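Local structure of SPbeta prophage-derived uncharacterized protein YomS (Bacillus subtilis, 6I5O) at residues S51-Y57 / M100-V106; V43-G47 / T82-N86. The protein is of unknown function but is encoded by the SPbeta prophage of Bacillus subtilis and belongs, with XepA, to the prophage lytic cassette proteins. All coordinates share one frame; numbering follows the deposited sequence.

Contact 1. Residues S51-Y57 / M100-V106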
loop_
_atom_site.group_PDB
_atom_site.type_symbol
_atom_site.label_atom_id
_atom_site.label_comp_id
_atom_site.label_asym_id
_atom_site.label_seq_id
_atom_site.Cartn_x
_atom_site.Cartn_y
_atom_site.Cartn_z
ATOM N N SER A 51 16.457 19.571 24.656
ATOM C CA SER A 51 15.311 18.688 25.002
ATOM C C SER A 51 14.050 19.251 24.382
ATOM O O SER A 51 13.996 20.421 24.140
ATOM C CB SER A 51 15.168 18.389 26.466
ATOM O OG SER A 51 14.924 19.562 27.154
ATOM N N ARG A 52 13.086 18.391 24.097
ATOM C CA ARG A 52 11.805 18.843 23.522
ATOM C C ARG A 52 10.802 17.716 23.617
ATOM O O ARG A 52 11.197 16.537 23.737
ATOM C CB ARG A 52 11.959 19.340 22.077
ATOM C CG ARG A 52 12.048 18.256 20.997
ATOM C CD ARG A 52 13.175 17.257 21.241
ATOM N NE ARG A 52 14.506 17.839 21.234
ATOM C CZ ARG A 52 15.595 17.195 21.576
ATOM N NH1 ARG A 52 16.768 17.809 21.517
ATOM N NH2 ARG A 52 15.536 15.949 22.040
ATOM N N GLU A 53 9.545 18.074 23.495
ATOM C CA GLU A 53 8.463 17.071 23.374
ATOM C C GLU A 53 7.500 17.621 22.342
ATOM O O GLU A 53 6.984 18.723 22.496
ATOM C CB GLU A 53 7.766 16.861 24.711
ATOM C CG GLU A 53 6.625 15.910 24.673
ATOM C CD GLU A 53 5.931 15.752 26.028
ATOM O OE1 GLU A 53 6.411 16.307 27.050
ATOM O OE2 GLU A 53 4.828 15.153 26.062
ATOM N N ILE A 54 7.272 16.819 21.287
ATOM C CA ILE A 54 6.363 17.178 20.175
ATOM C C ILE A 54 5.213 16.174 20.227
ATOM O O ILE A 54 5.497 14.977 20.243
ATOM C CB ILE A 54 7.083 17.105 18.814
ATOM C CG1 ILE A 54 8.431 17.823 18.817
ATOM C CG2 ILE A 54 6.163 17.563 17.714
ATOM C CD1 ILE A 54 8.350 19.312 19.097
ATOM N N LYS A 55 3.975 16.674 20.250
ATOM C CA LYS A 55 2.802 15.770 20.132
ATOM C C LYS A 55 2.129 16.002 18.801
ATOM O O LYS A 55 2.018 17.117 18.296
ATOM C CB LYS A 55 1.799 16.046 21.251
ATOM C CG LYS A 55 2.272 15.470 22.582
ATOM C CD LYS A 55 1.214 15.593 23.633
ATOM C CE LYS A 55 1.228 14.469 24.655
ATOM N NZ LYS A 55 1.776 15.012 25.896
ATOM N N PHE A 56 1.718 14.887 18.173
ATOM C CA PHE A 56 1.193 14.870 16.806
ATOM C C PHE A 56 -0.321 14.841 16.864
ATOM O O PHE A 56 -0.869 13.994 17.603
ATOM C CB PHE A 56 1.690 13.635 16.077
ATOM C CG PHE A 56 3.153 13.287 16.188
ATOM C CD1 PHE A 56 4.118 14.249 16.437
ATOM C CD2 PHE A 56 3.567 11.981 16.009
ATOM C CE1 PHE A 56 5.453 13.884 16.490
ATOM C CE2 PHE A 56 4.908 11.610 16.082
ATOM C CZ PHE A 56 5.838 12.572 16.342
ATOM N N TYR A 57 -0.987 15.749 16.153
ATOM C CA TYR A 57 -2.456 15.836 16.227
ATOM C C TYR A 57 -3.094 15.977 14.863
ATOM O O TYR A 57 -2.619 16.642 13.923
ATOM C CB TYR A 57 -2.893 17.061 17.052
ATOM C CG TYR A 57 -2.624 16.905 18.508
ATOM C CD1 TYR A 57 -3.336 16.038 19.285
ATOM C CD2 TYR A 57 -1.627 17.649 19.139
ATOM C CE1 TYR A 57 -3.165 15.901 20.640
ATOM C CE2 TYR A 57 -1.432 17.531 20.498
ATOM C CZ TYR A 57 -2.175 16.637 21.250
ATOM O OH TYR A 57 -1.987 16.494 22.597
ATOM N N MET A 100 -1.594 19.222 13.054
ATOM C CA MET A 100 -0.919 20.136 13.985
ATOM C C MET A 100 0.165 19.360 14.719
ATOM O O MET A 100 -0.044 18.206 15.069
ATOM C CB MET A 100 -1.943 20.703 14.974
ATOM C CG MET A 100 -1.265 21.413 16.129
ATOM S SD MET A 100 -2.356 21.718 17.540
ATOM C CE MET A 100 -3.362 22.909 16.736
ATOM N N PHE A 101 1.311 19.993 14.930
ATOM C CA PHE A 101 2.457 19.386 15.655
ATOM C C PHE A 101 2.795 20.301 16.806
ATOM O O PHE A 101 3.458 21.335 16.548
ATOM C CB PHE A 101 3.627 19.200 14.695
ATOM C CG PHE A 101 3.307 18.107 13.734
ATOM C CD1 PHE A 101 2.517 18.339 12.604
ATOM C CD2 PHE A 101 3.618 16.784 14.050
ATOM C CE1 PHE A 101 2.041 17.286 11.847
ATOM C CE2 PHE A 101 3.177 15.747 13.267
ATOM C CZ PHE A 101 2.381 15.994 12.187
ATOM N N GLU A 102 2.317 19.982 17.986
ATOM C CA GLU A 102 2.405 20.874 19.152
ATOM C C GLU A 102 3.773 20.705 19.820
ATOM O O GLU A 102 4.157 19.565 20.159
ATOM C CB GLU A 102 1.330 20.520 20.163
ATOM C CG GLU A 102 1.393 21.401 21.415
ATOM C CD GLU A 102 0.239 21.230 22.352
ATOM O OE1 GLU A 102 -0.713 20.472 22.016
ATOM O OE2 GLU A 102 0.179 22.009 23.318
ATOM N N VAL A 103 4.466 21.834 20.051
ATOM C CA VAL A 103 5.646 21.840 20.937
ATOM C C VAL A 103 5.098 21.943 22.351
ATOM O O VAL A 103 4.652 23.050 22.747
ATOM C CB VAL A 103 6.612 22.978 20.572
ATOM C CG1 VAL A 103 7.745 23.072 21.569
ATOM C CG2 VAL A 103 7.118 22.836 19.153
ATOM N N VAL A 104 5.094 20.827 23.063
ATOM C CA VAL A 104 4.593 20.773 24.454
ATOM C C VAL A 104 5.646 21.390 25.377
ATOM O O VAL A 104 5.294 22.081 26.371
ATOM C CB VAL A 104 4.294 19.319 24.839
ATOM C CG1 VAL A 104 3.955 19.166 26.312
ATOM C CG2 VAL A 104 3.166 18.804 23.997
ATOM N N SER A 105 6.922 21.142 25.088
ATOM C CA SER A 105 8.041 21.632 25.885
ATOM C C SER A 105 9.264 21.709 24.997
ATOM O O SER A 105 9.357 20.939 24.026
ATOM C CB SER A 105 8.287 20.776 27.111
ATOM O OG SER A 105 8.689 19.490 26.756
ATOM N N VAL A 106 10.189 22.592 25.326
ATOM C CA VAL A 106 11.451 22.700 24.574
ATOM C C VAL A 106 12.440 23.480 25.434
ATOM O O VAL A 106 12.052 24.444 26.093
ATOM C CB VAL A 106 11.261 23.385 23.197
ATOM C CG1 VAL A 106 10.659 24.800 23.320
ATOM C CG2 VAL A 106 12.577 23.399 22.425
HETATM O O HOH W 1 -0.992 18.472 23.997
#
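A classic beta bulge interrupts this antiparallel strand pair: Val104 and Ser105 both stand opposite the single residue Glu53. Val104 makes the extra step with a helix-like backbone, so Glu53 N donates to Ser105 O at 2.9 Å while Glu53 O accepts from Val104 N, also at 2.9 Å. Beyond the bulge the regular pairing resumes, two bonds joining Lys55 to Glu102 and two joining Tyr57 to Met100. At the bulge Val104 CB points toward strand 51-57, and its CG2 lies 3.7 Å from Lys55 CG. Glu53 is modelled in two conformers; in one its OE2 forms a salt bridge with Lys55 NZ (3.1 Å), so that bridge is probably only partly occupied. Further along this face, a water links Tyr57 OH (2.6 Å) to Glu102 OE1 (2.8 Å). Glu102 reaches it with an extended chain, CG anti to the backbone N (chi1 179°). Lys65 pairs with the same carboxylate and makes a cation-pi contact with the Tyr57 ring. The other face is apolar from Ile54 to Phe56. There Phe101 CD2 comes within 3.5 Å of Phe56 CD1, the two rings inclined at an oblique 49°, and Phe91 meets both of them edge-to-face. Ile54 and Val103 lie side by side on this face, and Arg52 stands at its end, held by Leu83 O. The aromatic part of one face thus goes into the core, while on the other the Glu102 charge is matched by Lys65 and, in one conformer, that of Glu53 by Lys55.

Contact 2. Residues V43-G47 / T82-N86; sequences VKISG and TLNTN
Ile45 and Thr82 reach toward each other by their methyl ends, Ile45 CD1 lying 3.3 Å from Thr82 CG2; this is tighter than usual packing, but Ile45 is modelled in two conformers and the closeness is doubtful. Ile45 CG2 rests against Asn84 O (3.7 Å), a buried carbonyl for which the model has no polar partner. The backbones meet in one weak bond, Asn86 N to Ile45 O, 2.8 Å long and bent to 120° at the hydrogen. Around it, Thr85 OG1 is bound by two waters: it donates to one that in turn donates to Ser46 O, and accepts from another that donates to Gly47 O. Lys44, bent at chi2 and chi4, brings CE within 3.4 Å of Asn86 OD1, while its NZ forms salt bridges with Glu64 and Asp60 of the second subunit. Asn86 is held by that subunit too, through Thr66 and Lys65. An ST turn bends the start of the segment, Asn84 N donating to Thr82 OG1 at 3.0 Å; Glu87 OE1 is bonded to the same hydroxyl. Segment 82-86 runs beside residues 45-47; strand 40-46 lies between strands 87-92 and 110-117, with Trp89 packed against both Ile45 and Thr82.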
loop_
_atom_site.group_PDB
_atom_site.type_symbol
_atom_site.label_atom_id
_atom_site.label_comp_id
_atom_site.label_asym_id
_atom_site.label_seq_id
_atom_site.Cartn_x
_atom_site.Cartn_y
_atom_site.Cartn_z
ATOM N N VAL A 43 6.992 14.752 8.300
ATOM C CA VAL A 43 7.442 15.865 9.179
ATOM C C VAL A 43 8.890 15.633 9.568
ATOM O O VAL A 43 9.248 14.522 9.963
ATOM C CB VAL A 43 6.574 15.909 10.448
ATOM C CG1 VAL A 43 7.042 16.982 11.393
ATOM C CG2 VAL A 43 5.146 16.190 10.081
ATOM N N LYS A 44 9.694 16.693 9.482
ATOM C CA LYS A 44 11.079 16.686 9.975
ATOM C C LYS A 44 11.115 17.523 11.250
ATOM O O LYS A 44 10.715 18.728 11.244
ATOM C CB LYS A 44 12.030 17.255 8.936
ATOM C CG LYS A 44 13.452 17.394 9.417
ATOM C CD LYS A 44 14.145 16.076 9.700
ATOM C CE LYS A 44 15.451 16.185 10.477
ATOM N NZ LYS A 44 16.467 16.929 9.724
ATOM N N ILE A 45 11.637 16.926 12.305
ATOM C CA ILE A 45 11.883 17.646 13.584
ATOM C C ILE A 45 13.384 17.931 13.622
ATOM O O ILE A 45 14.193 16.987 13.551
ATOM C CB ILE A 45 11.402 16.807 14.775
ATOM C CG1 ILE A 45 9.890 16.620 14.679
ATOM C CG2 ILE A 45 11.762 17.457 16.092
ATOM C CD1 ILE A 45 9.368 15.500 15.493
ATOM N N SER A 46 13.742 19.211 13.706
ATOM C CA SER A 46 15.143 19.663 13.581
ATOM C C SER A 46 15.413 20.809 14.570
ATOM O O SER A 46 14.578 21.105 15.446
ATOM C CB SER A 46 15.424 20.080 12.139
ATOM O OG SER A 46 14.705 21.289 11.856
ATOM N N GLY A 47 16.607 21.346 14.484
ATOM C CA GLY A 47 17.062 22.425 15.335
ATOM C C GLY A 47 18.126 21.971 16.289
ATOM O O GLY A 47 18.629 20.860 16.228
ATOM N N THR A 82 7.063 12.534 20.168
ATOM C CA THR A 82 8.494 12.197 20.257
ATOM C C THR A 82 9.191 13.142 21.228
ATOM O O THR A 82 8.786 14.326 21.368
ATOM C CB THR A 82 9.182 12.245 18.886
ATOM O OG1 THR A 82 10.520 11.770 19.074
ATOM C CG2 THR A 82 9.217 13.610 18.252
ATOM N N LEU A 83 10.209 12.617 21.865
ATOM C CA LEU A 83 11.141 13.380 22.722
ATOM C C LEU A 83 12.442 13.644 21.989
ATOM O O LEU A 83 13.356 14.214 22.623
ATOM C CB LEU A 83 11.424 12.573 23.991
ATOM C CG LEU A 83 10.199 12.321 24.854
ATOM C CD1 LEU A 83 10.516 11.476 26.045
ATOM C CD2 LEU A 83 9.557 13.628 25.273
ATOM N N ASN A 84 12.563 13.230 20.734
ATOM C CA ASN A 84 13.846 13.287 20.016
ATOM C C ASN A 84 13.825 14.398 18.970
ATOM O O ASN A 84 12.772 14.833 18.541
ATOM C CB ASN A 84 14.169 11.950 19.354
ATOM C CG ASN A 84 14.378 10.874 20.379
ATOM O OD1 ASN A 84 13.884 9.766 20.160
ATOM N ND2 ASN A 84 15.085 11.122 21.443
ATOM N N THR A 85 15.009 14.790 18.542
ATOM C CA THR A 85 15.204 15.696 17.399
ATOM C C THR A 85 15.837 14.870 16.278
ATOM O O THR A 85 16.263 13.707 16.515
ATOM C CB THR A 85 16.031 16.923 17.816
ATOM O OG1 THR A 85 15.981 17.887 16.735
ATOM C CG2 THR A 85 17.441 16.531 18.207
ATOM N N ASN A 86 15.972 15.484 15.122
ATOM C CA ASN A 86 16.566 14.851 13.919
ATOM C C ASN A 86 15.788 13.575 13.565
ATOM O O ASN A 86 16.401 12.466 13.528
ATOM C CB ASN A 86 18.061 14.604 14.077
ATOM C CG ASN A 86 18.666 14.190 12.749
ATOM O OD1 ASN A 86 18.083 14.504 11.715
ATOM N ND2 ASN A 86 19.812 13.531 12.798
HETATM O O HOH W 2 15.781 20.428 17.843
HETATM O O HOH W 3 18.134 18.293 15.225
#

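In the fold
The centres of contacts 1 and 2 lie about 9 Å apart, and their segments alternate along the chain: 43-47, 51-57, 82-86, 100-106. Segment 51-57 is shared ground, since it pairs with 100-106 on one side and receives the start of 82-86 on the other, where Ile54 O and Thr82 N are 2.9 Å apart, a probable hydrogen bond. Arg52 NH2 adds a second probable bond, to Leu83 O at 2.8 Å. In the core, Phe101 CZ packs 3.5 Å from Val43 CG2, joining the first and last of these segments. Both contacts belong to the same sheet; contact 1 meets no other chain of the assembly, while contact 2 touches the second subunit through Lys44, Ser46 and Asn86.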